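Local atomic coordinates of fatty acyl CoA synthetase FADD13 (FATTY-ACYL-CoA SYNTHETASE) (Mycobacterium tuberculosis, PDB entry 3R44), a protein that belongs to the ANL superfamily of AMP-binding enzymes, in which a large N-terminal domain is followed by a small C-terminal one. Residues D69-L74 against V118-A123; L111-S116 against E375-P380. One frame throughout, in Å; residues are numbered along the deposited sequence.

In the fold
Interaction 1 pairs two strands of a four-stranded parallel sheet, and interaction 2 ties the C-terminal end of helix 104-114 to the turn that follows strand 375-376. Their centres lie about 15 Å apart, and they are joined through the chain, since helix 104-114 leads through a short link into strand 118-121. They also touch: the NE of R70 is 2.8 Å from the O of S114, probably a hydrogen bond, and lies 3.5 Å from CZ2 of W377. On the helix, CD2 of L111 packs 3.4 Å from CB of A72 and 3.6 Å from CG2 of V119. The histidine pocket, which includes H192 and H196, involves no residue of either contact.

Interaction 1 of 2, residues D69-L74 against V118-A123; sequences DRVALL and VVIYGA
V71 and I120 meet on one face of a parallel strand pair, CG1 of V71 lying 3.9 Å from CD1 of I120 with the two side chains at an oblique angle. The same valine methyl also meets CG1 of V118 at 4.1 Å. L73 and I120 share one conformation, first torsion -58° and second nearly trans; as register partners on one face with the same torsions, they run side by side in the same direction, and CD2 of L73 packs 4.1 Å from CB of I120. L84 of helix 79-91 touches both. On the other face A72 and V119 are paired, CB to CG2 at 4.1 Å, and I129 of helix 126-134 touches V119. Y121 stands next to L74, but its CG sits between the backbone N and the carbonyl carbon (chi1 67°), which carries the ring away from 69-74. Of the side chain only CB stays close, 3.5 Å from L74 O, while CA of Y121 makes a C-H...O contact with the same L74 O at 3.1 Å.

Four backbone bonds hold the strands together: A72 N to V118 O, I120 N to A72 O, L74 N to I120 O, and G122 N to L74 O. The last extends the pairing past the end of strand 118-121. With both N-to-C directions 18° apart and helices packed on both faces, the pair forms the centre of a four-stranded parallel alpha/beta sheet in the AMP-binding domain.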
loop_
_atom_site.group_PDB
_atom_site.type_symbol
_atom_site.label_atom_id
_atom_site.label_comp_id
_atom_site.label_asym_id
_atom_site.label_seq_id
_atom_site.Cartn_x
_atom_site.Cartn_y
_atom_site.Cartn_z
ATOM N N ASP A 69 -18.507 -6.971 -13.909
ATOM C CA ASP A 69 -17.794 -8.287 -13.931
ATOM C C ASP A 69 -16.314 -8.104 -13.461
ATOM O O ASP A 69 -15.684 -7.062 -13.775
ATOM C CB ASP A 69 -17.775 -8.906 -15.332
ATOM C CG ASP A 69 -19.133 -9.407 -15.800
ATOM O OD1 ASP A 69 -19.970 -9.781 -14.936
ATOM O OD2 ASP A 69 -19.333 -9.393 -17.039
ATOM N N ARG A 70 -15.778 -9.085 -12.732
ATOM C CA ARG A 70 -14.420 -8.970 -12.196
ATOM C C ARG A 70 -13.421 -9.658 -13.082
ATOM O O ARG A 70 -13.654 -10.792 -13.534
ATOM C CB ARG A 70 -14.310 -9.524 -10.762
ATOM C CG ARG A 70 -14.739 -8.567 -9.628
ATOM C CD ARG A 70 -16.243 -8.371 -9.548
ATOM N NE ARG A 70 -16.941 -9.617 -9.179
ATOM C CZ ARG A 70 -18.212 -9.926 -9.433
ATOM N NH1 ARG A 70 -19.000 -9.179 -10.209
ATOM N NH2 ARG A 70 -18.681 -11.070 -8.964
ATOM N N VAL A 71 -12.325 -8.946 -13.350
ATOM C CA VAL A 71 -11.179 -9.444 -14.152
ATOM C C VAL A 71 -9.987 -9.431 -13.194
ATOM O O VAL A 71 -9.536 -8.338 -12.747
ATOM C CB VAL A 71 -10.822 -8.475 -15.323
ATOM C CG1 VAL A 71 -9.678 -9.115 -16.162
ATOM C CG2 VAL A 71 -12.110 -8.184 -16.157
ATOM N N ALA A 72 -9.496 -10.606 -12.844
ATOM C CA ALA A 72 -8.318 -10.683 -11.972
ATOM C C ALA A 72 -7.055 -10.479 -12.804
ATOM O O ALA A 72 -6.935 -10.980 -13.927
ATOM C CB ALA A 72 -8.264 -12.047 -11.220
ATOM N N LEU A 73 -6.089 -9.801 -12.200
ATOM C CA LEU A 73 -4.810 -9.469 -12.842
ATOM C C LEU A 73 -3.700 -10.002 -11.980
ATOM O O LEU A 73 -3.505 -9.528 -10.855
ATOM C CB LEU A 73 -4.666 -7.959 -13.065
ATOM C CG LEU A 73 -5.746 -7.278 -13.914
ATOM C CD1 LEU A 73 -5.530 -5.739 -13.865
ATOM C CD2 LEU A 73 -5.754 -7.820 -15.318
ATOM N N LEU A 74 -3.005 -11.014 -12.485
ATOM C CA LEU A 74 -1.885 -11.644 -11.752
ATOM C C LEU A 74 -0.633 -11.644 -12.627
ATOM O O LEU A 74 -0.342 -12.621 -13.337
ATOM C CB LEU A 74 -2.300 -13.083 -11.372
ATOM C CG LEU A 74 -1.432 -13.936 -10.458
ATOM C CD1 LEU A 74 -1.267 -13.248 -9.050
ATOM C CD2 LEU A 74 -1.924 -15.398 -10.315
ATOM N N VAL A 118 -12.654 -13.712 -15.318
ATOM C CA VAL A 118 -11.533 -13.858 -16.217
ATOM C C VAL A 118 -10.303 -13.666 -15.387
ATOM O O VAL A 118 -10.291 -12.790 -14.526
ATOM C CB VAL A 118 -11.605 -12.787 -17.343
ATOM C CG1 VAL A 118 -10.298 -12.688 -18.137
ATOM C CG2 VAL A 118 -12.814 -13.107 -18.291
ATOM N N VAL A 119 -9.296 -14.482 -15.625
ATOM C CA VAL A 119 -8.015 -14.350 -14.942
ATOM C C VAL A 119 -6.935 -14.138 -15.984
ATOM O O VAL A 119 -6.775 -14.967 -16.885
ATOM C CB VAL A 119 -7.713 -15.580 -14.082
ATOM C CG1 VAL A 119 -6.311 -15.465 -13.454
ATOM C CG2 VAL A 119 -8.865 -15.706 -12.998
ATOM N N ILE A 120 -6.250 -13.007 -15.889
ATOM C CA ILE A 120 -5.150 -12.697 -16.808
ATOM C C ILE A 120 -3.836 -12.824 -16.031
ATOM O O ILE A 120 -3.654 -12.116 -15.027
ATOM C CB ILE A 120 -5.309 -11.327 -17.451
ATOM C CG1 ILE A 120 -6.642 -11.241 -18.219
ATOM C CG2 ILE A 120 -4.125 -11.097 -18.429
ATOM C CD1 ILE A 120 -6.926 -9.933 -18.731
ATOM N N TYR A 121 -2.951 -13.728 -16.459
ATOM C CA TYR A 121 -1.744 -14.002 -15.712
ATOM C C TYR A 121 -0.467 -13.963 -16.495
ATOM O O TYR A 121 -0.383 -14.330 -17.691
ATOM C CB TYR A 121 -1.855 -15.325 -14.975
ATOM C CG TYR A 121 -1.915 -16.542 -15.863
ATOM C CD1 TYR A 121 -0.764 -17.282 -16.161
ATOM C CD2 TYR A 121 -3.111 -16.945 -16.413
ATOM C CE1 TYR A 121 -0.837 -18.404 -16.971
ATOM C CE2 TYR A 121 -3.186 -18.039 -17.232
ATOM C CZ TYR A 121 -2.068 -18.767 -17.500
ATOM O OH TYR A 121 -2.227 -19.880 -18.314
ATOM N N GLY A 122 0.561 -13.545 -15.775
ATOM C CA GLY A 122 1.872 -13.419 -16.328
ATOM C C GLY A 122 2.574 -14.733 -16.267
ATOM O O GLY A 122 2.188 -15.641 -15.515
ATOM N N ALA A 123 3.635 -14.841 -17.061
ATOM C CA ALA A 123 4.413 -16.050 -17.114
ATOM C C ALA A 123 5.015 -16.465 -15.749
ATOM O O ALA A 123 4.947 -17.658 -15.384
ATOM C CB ALA A 123 5.510 -15.952 -18.265
#

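Interaction 2 of 2, residues L111-S116 against E375-P380; sequences LSDSGS and EYWNRP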
loop_
_atom_site.group_PDB
_atom_site.type_symbol
_atom_site.label_atom_id
_atom_site.label_comp_id
_atom_site.label_asym_id
_atom_site.label_seq_id
_atom_site.Cartn_x
_atom_site.Cartn_y
_atom_site.Cartn_z
ATOM N N LEU A 111 -9.791 -15.416 -5.880
ATOM C CA LEU A 111 -10.589 -15.674 -7.083
ATOM C C LEU A 111 -11.993 -16.104 -6.772
ATOM O O LEU A 111 -12.905 -15.644 -7.434
ATOM C CB LEU A 111 -9.896 -16.663 -8.024
ATOM C CG LEU A 111 -8.542 -16.237 -8.609
ATOM C CD1 LEU A 111 -8.016 -17.401 -9.427
ATOM C CD2 LEU A 111 -8.681 -14.971 -9.522
ATOM N N SER A 112 -12.173 -16.964 -5.769
ATOM C CA SER A 112 -13.498 -17.375 -5.339
ATOM C C SER A 112 -14.247 -16.295 -4.673
ATOM O O SER A 112 -15.439 -16.123 -4.915
ATOM C CB SER A 112 -13.452 -18.498 -4.311
ATOM O OG SER A 112 -12.925 -19.643 -4.890
ATOM N N ASP A 113 -13.592 -15.594 -3.756
ATOM C CA ASP A 113 -14.258 -14.558 -3.036
ATOM C C ASP A 113 -14.738 -13.408 -3.947
ATOM O O ASP A 113 -15.846 -12.858 -3.755
ATOM C CB ASP A 113 -13.361 -13.974 -1.945
ATOM C CG ASP A 113 -14.115 -12.975 -1.023
ATOM O OD1 ASP A 113 -14.751 -13.429 -0.041
ATOM O OD2 ASP A 113 -14.036 -11.758 -1.236
ATOM N N SER A 114 -13.890 -13.016 -4.886
ATOM C CA SER A 114 -14.189 -11.942 -5.797
ATOM C C SER A 114 -15.167 -12.344 -6.870
ATOM O O SER A 114 -15.747 -11.465 -7.512
ATOM C CB SER A 114 -12.939 -11.404 -6.469
ATOM O OG SER A 114 -12.292 -12.401 -7.238
ATOM N N GLY A 115 -15.291 -13.643 -7.105
ATOM C CA GLY A 115 -16.131 -14.183 -8.170
ATOM C C GLY A 115 -15.623 -13.719 -9.524
ATOM O O GLY A 115 -16.443 -13.435 -10.462
ATOM N N SER A 116 -14.290 -13.625 -9.628
ATOM C CA SER A 116 -13.641 -13.236 -10.877
ATOM C C SER A 116 -14.092 -14.156 -11.988
ATOM O O SER A 116 -14.142 -15.394 -11.834
ATOM C CB SER A 116 -12.116 -13.297 -10.836
ATOM O OG SER A 116 -11.639 -12.272 -9.968
ATOM N N GLU A 375 -17.094 -0.381 0.248
ATOM C CA GLU A 375 -17.500 -1.478 1.109
ATOM C C GLU A 375 -16.408 -2.548 1.081
ATOM O O GLU A 375 -15.537 -2.528 0.205
ATOM C CB GLU A 375 -18.786 -2.074 0.579
ATOM C CG GLU A 375 -18.596 -2.827 -0.735
ATOM C CD GLU A 375 -19.892 -3.076 -1.502
ATOM O OE1 GLU A 375 -20.906 -2.404 -1.246
ATOM O OE2 GLU A 375 -19.854 -3.945 -2.402
ATOM N N TYR A 376 -16.462 -3.472 2.023
ATOM C CA TYR A 376 -15.742 -4.726 1.858
ATOM C C TYR A 376 -16.625 -5.668 1.055
ATOM O O TYR A 376 -17.826 -5.770 1.305
ATOM C CB TYR A 376 -15.417 -5.329 3.215
ATOM C CG TYR A 376 -14.450 -4.574 4.060
ATOM C CD1 TYR A 376 -13.101 -4.459 3.682
ATOM C CD2 TYR A 376 -14.860 -3.986 5.281
ATOM C CE1 TYR A 376 -12.218 -3.788 4.472
ATOM C CE2 TYR A 376 -13.968 -3.327 6.076
ATOM C CZ TYR A 376 -12.662 -3.233 5.673
ATOM O OH TYR A 376 -11.759 -2.570 6.441
ATOM N N TRP A 377 -16.039 -6.300 0.045
ATOM C CA TRP A 377 -16.785 -7.068 -0.905
ATOM C C TRP A 377 -17.595 -8.201 -0.258
ATOM O O TRP A 377 -17.021 -9.037 0.441
ATOM C CB TRP A 377 -15.816 -7.633 -1.941
ATOM C CG TRP A 377 -16.452 -8.477 -3.017
ATOM C CD1 TRP A 377 -16.323 -9.804 -3.146
ATOM C CD2 TRP A 377 -17.224 -8.047 -4.159
ATOM N NE1 TRP A 377 -17.008 -10.254 -4.221
ATOM C CE2 TRP A 377 -17.536 -9.191 -4.895
ATOM C CE3 TRP A 377 -17.673 -6.813 -4.620
ATOM C CZ2 TRP A 377 -18.353 -9.157 -6.036
ATOM C CZ3 TRP A 377 -18.448 -6.761 -5.773
ATOM C CH2 TRP A 377 -18.767 -7.903 -6.476
ATOM N N ASN A 378 -18.910 -8.201 -0.505
ATOM C CA ASN A 378 -19.853 -9.192 0.064
ATOM C C ASN A 378 -19.742 -9.354 1.567
ATOM O O ASN A 378 -20.061 -10.418 2.111
ATOM C CB ASN A 378 -19.701 -10.517 -0.670
ATOM C CG ASN A 378 -20.110 -10.402 -2.098
ATOM O OD1 ASN A 378 -20.774 -9.447 -2.464
ATOM N ND2 ASN A 378 -19.698 -11.331 -2.913
ATOM N N ARG A 379 -19.313 -8.279 2.232
ATOM C CA ARG A 379 -19.232 -8.195 3.684
ATOM C C ARG A 379 -19.906 -6.948 4.260
ATOM O O ARG A 379 -19.213 -6.077 4.801
ATOM C CB ARG A 379 -17.786 -8.333 4.161
ATOM C CG ARG A 379 -17.222 -9.703 3.804
ATOM C CD ARG A 379 -15.828 -9.922 4.323
ATOM N NE ARG A 379 -15.495 -11.366 4.303
ATOM C CZ ARG A 379 -14.706 -11.958 3.410
ATOM N NH1 ARG A 379 -14.084 -11.253 2.498
ATOM N NH2 ARG A 379 -14.515 -13.266 3.432
ATOM N N PRO A 380 -21.266 -6.888 4.186
ATOM C CA PRO A 380 -21.995 -5.660 4.527
ATOM C C PRO A 380 -21.902 -5.340 6.007
ATOM O O PRO A 380 -21.746 -4.164 6.373
ATOM C CB PRO A 380 -23.449 -5.990 4.152
ATOM C CG PRO A 380 -23.526 -7.482 4.105
ATOM C CD PRO A 380 -22.169 -7.874 3.557
HETATM O O HOH W 1 -17.798 -13.267 -2.028
HETATM O O HOH W 2 -16.804 -12.060 0.522
#
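The indole NE1 of W377 makes a weak bond to the backbone O of D113, in the last turn of helix 104-114. The carbonyl oxygen lies at the ring edge, in the ring plane, yet the NE1-to-O bond, 2.9 Å long, is bent to 125° at the hydrogen. The same D113 O accepts a second bond from a water 2.6 Å away, which in turn accepts an N-H from ND2 of N378; that nitrogen lies above one face of the indole, toward the rim, without bonding to NE1. With CG anti to the backbone N (chi1 -173°), the carboxylate of D113 reaches past the indole to R379, whose chain is extended from CG to NE. Their planes are almost parallel (4°), but the side chains cross: D113 OD1 lies 3.4 Å from R379 NH1 in a salt bridge and 3.5 Å from NH2. A second water spans OD1 of D113 and the backbone O of W377, at 2.5 and 3.0 Å.

Further out, OD2 of D113 is hydrogen-bonded to the OH of Y177, on strand 172-178, and Y177 also touches the indole. A type II turn from Y376 to R379 presents the three side chains, while a Schellman motif with G115 at C-prime ends the helix. D113 thus uses its backbone O for the weak indole bond and one water, and its carboxylate for R379, Y177 and another water; R379 and Y177 would probably stabilise its negative charge.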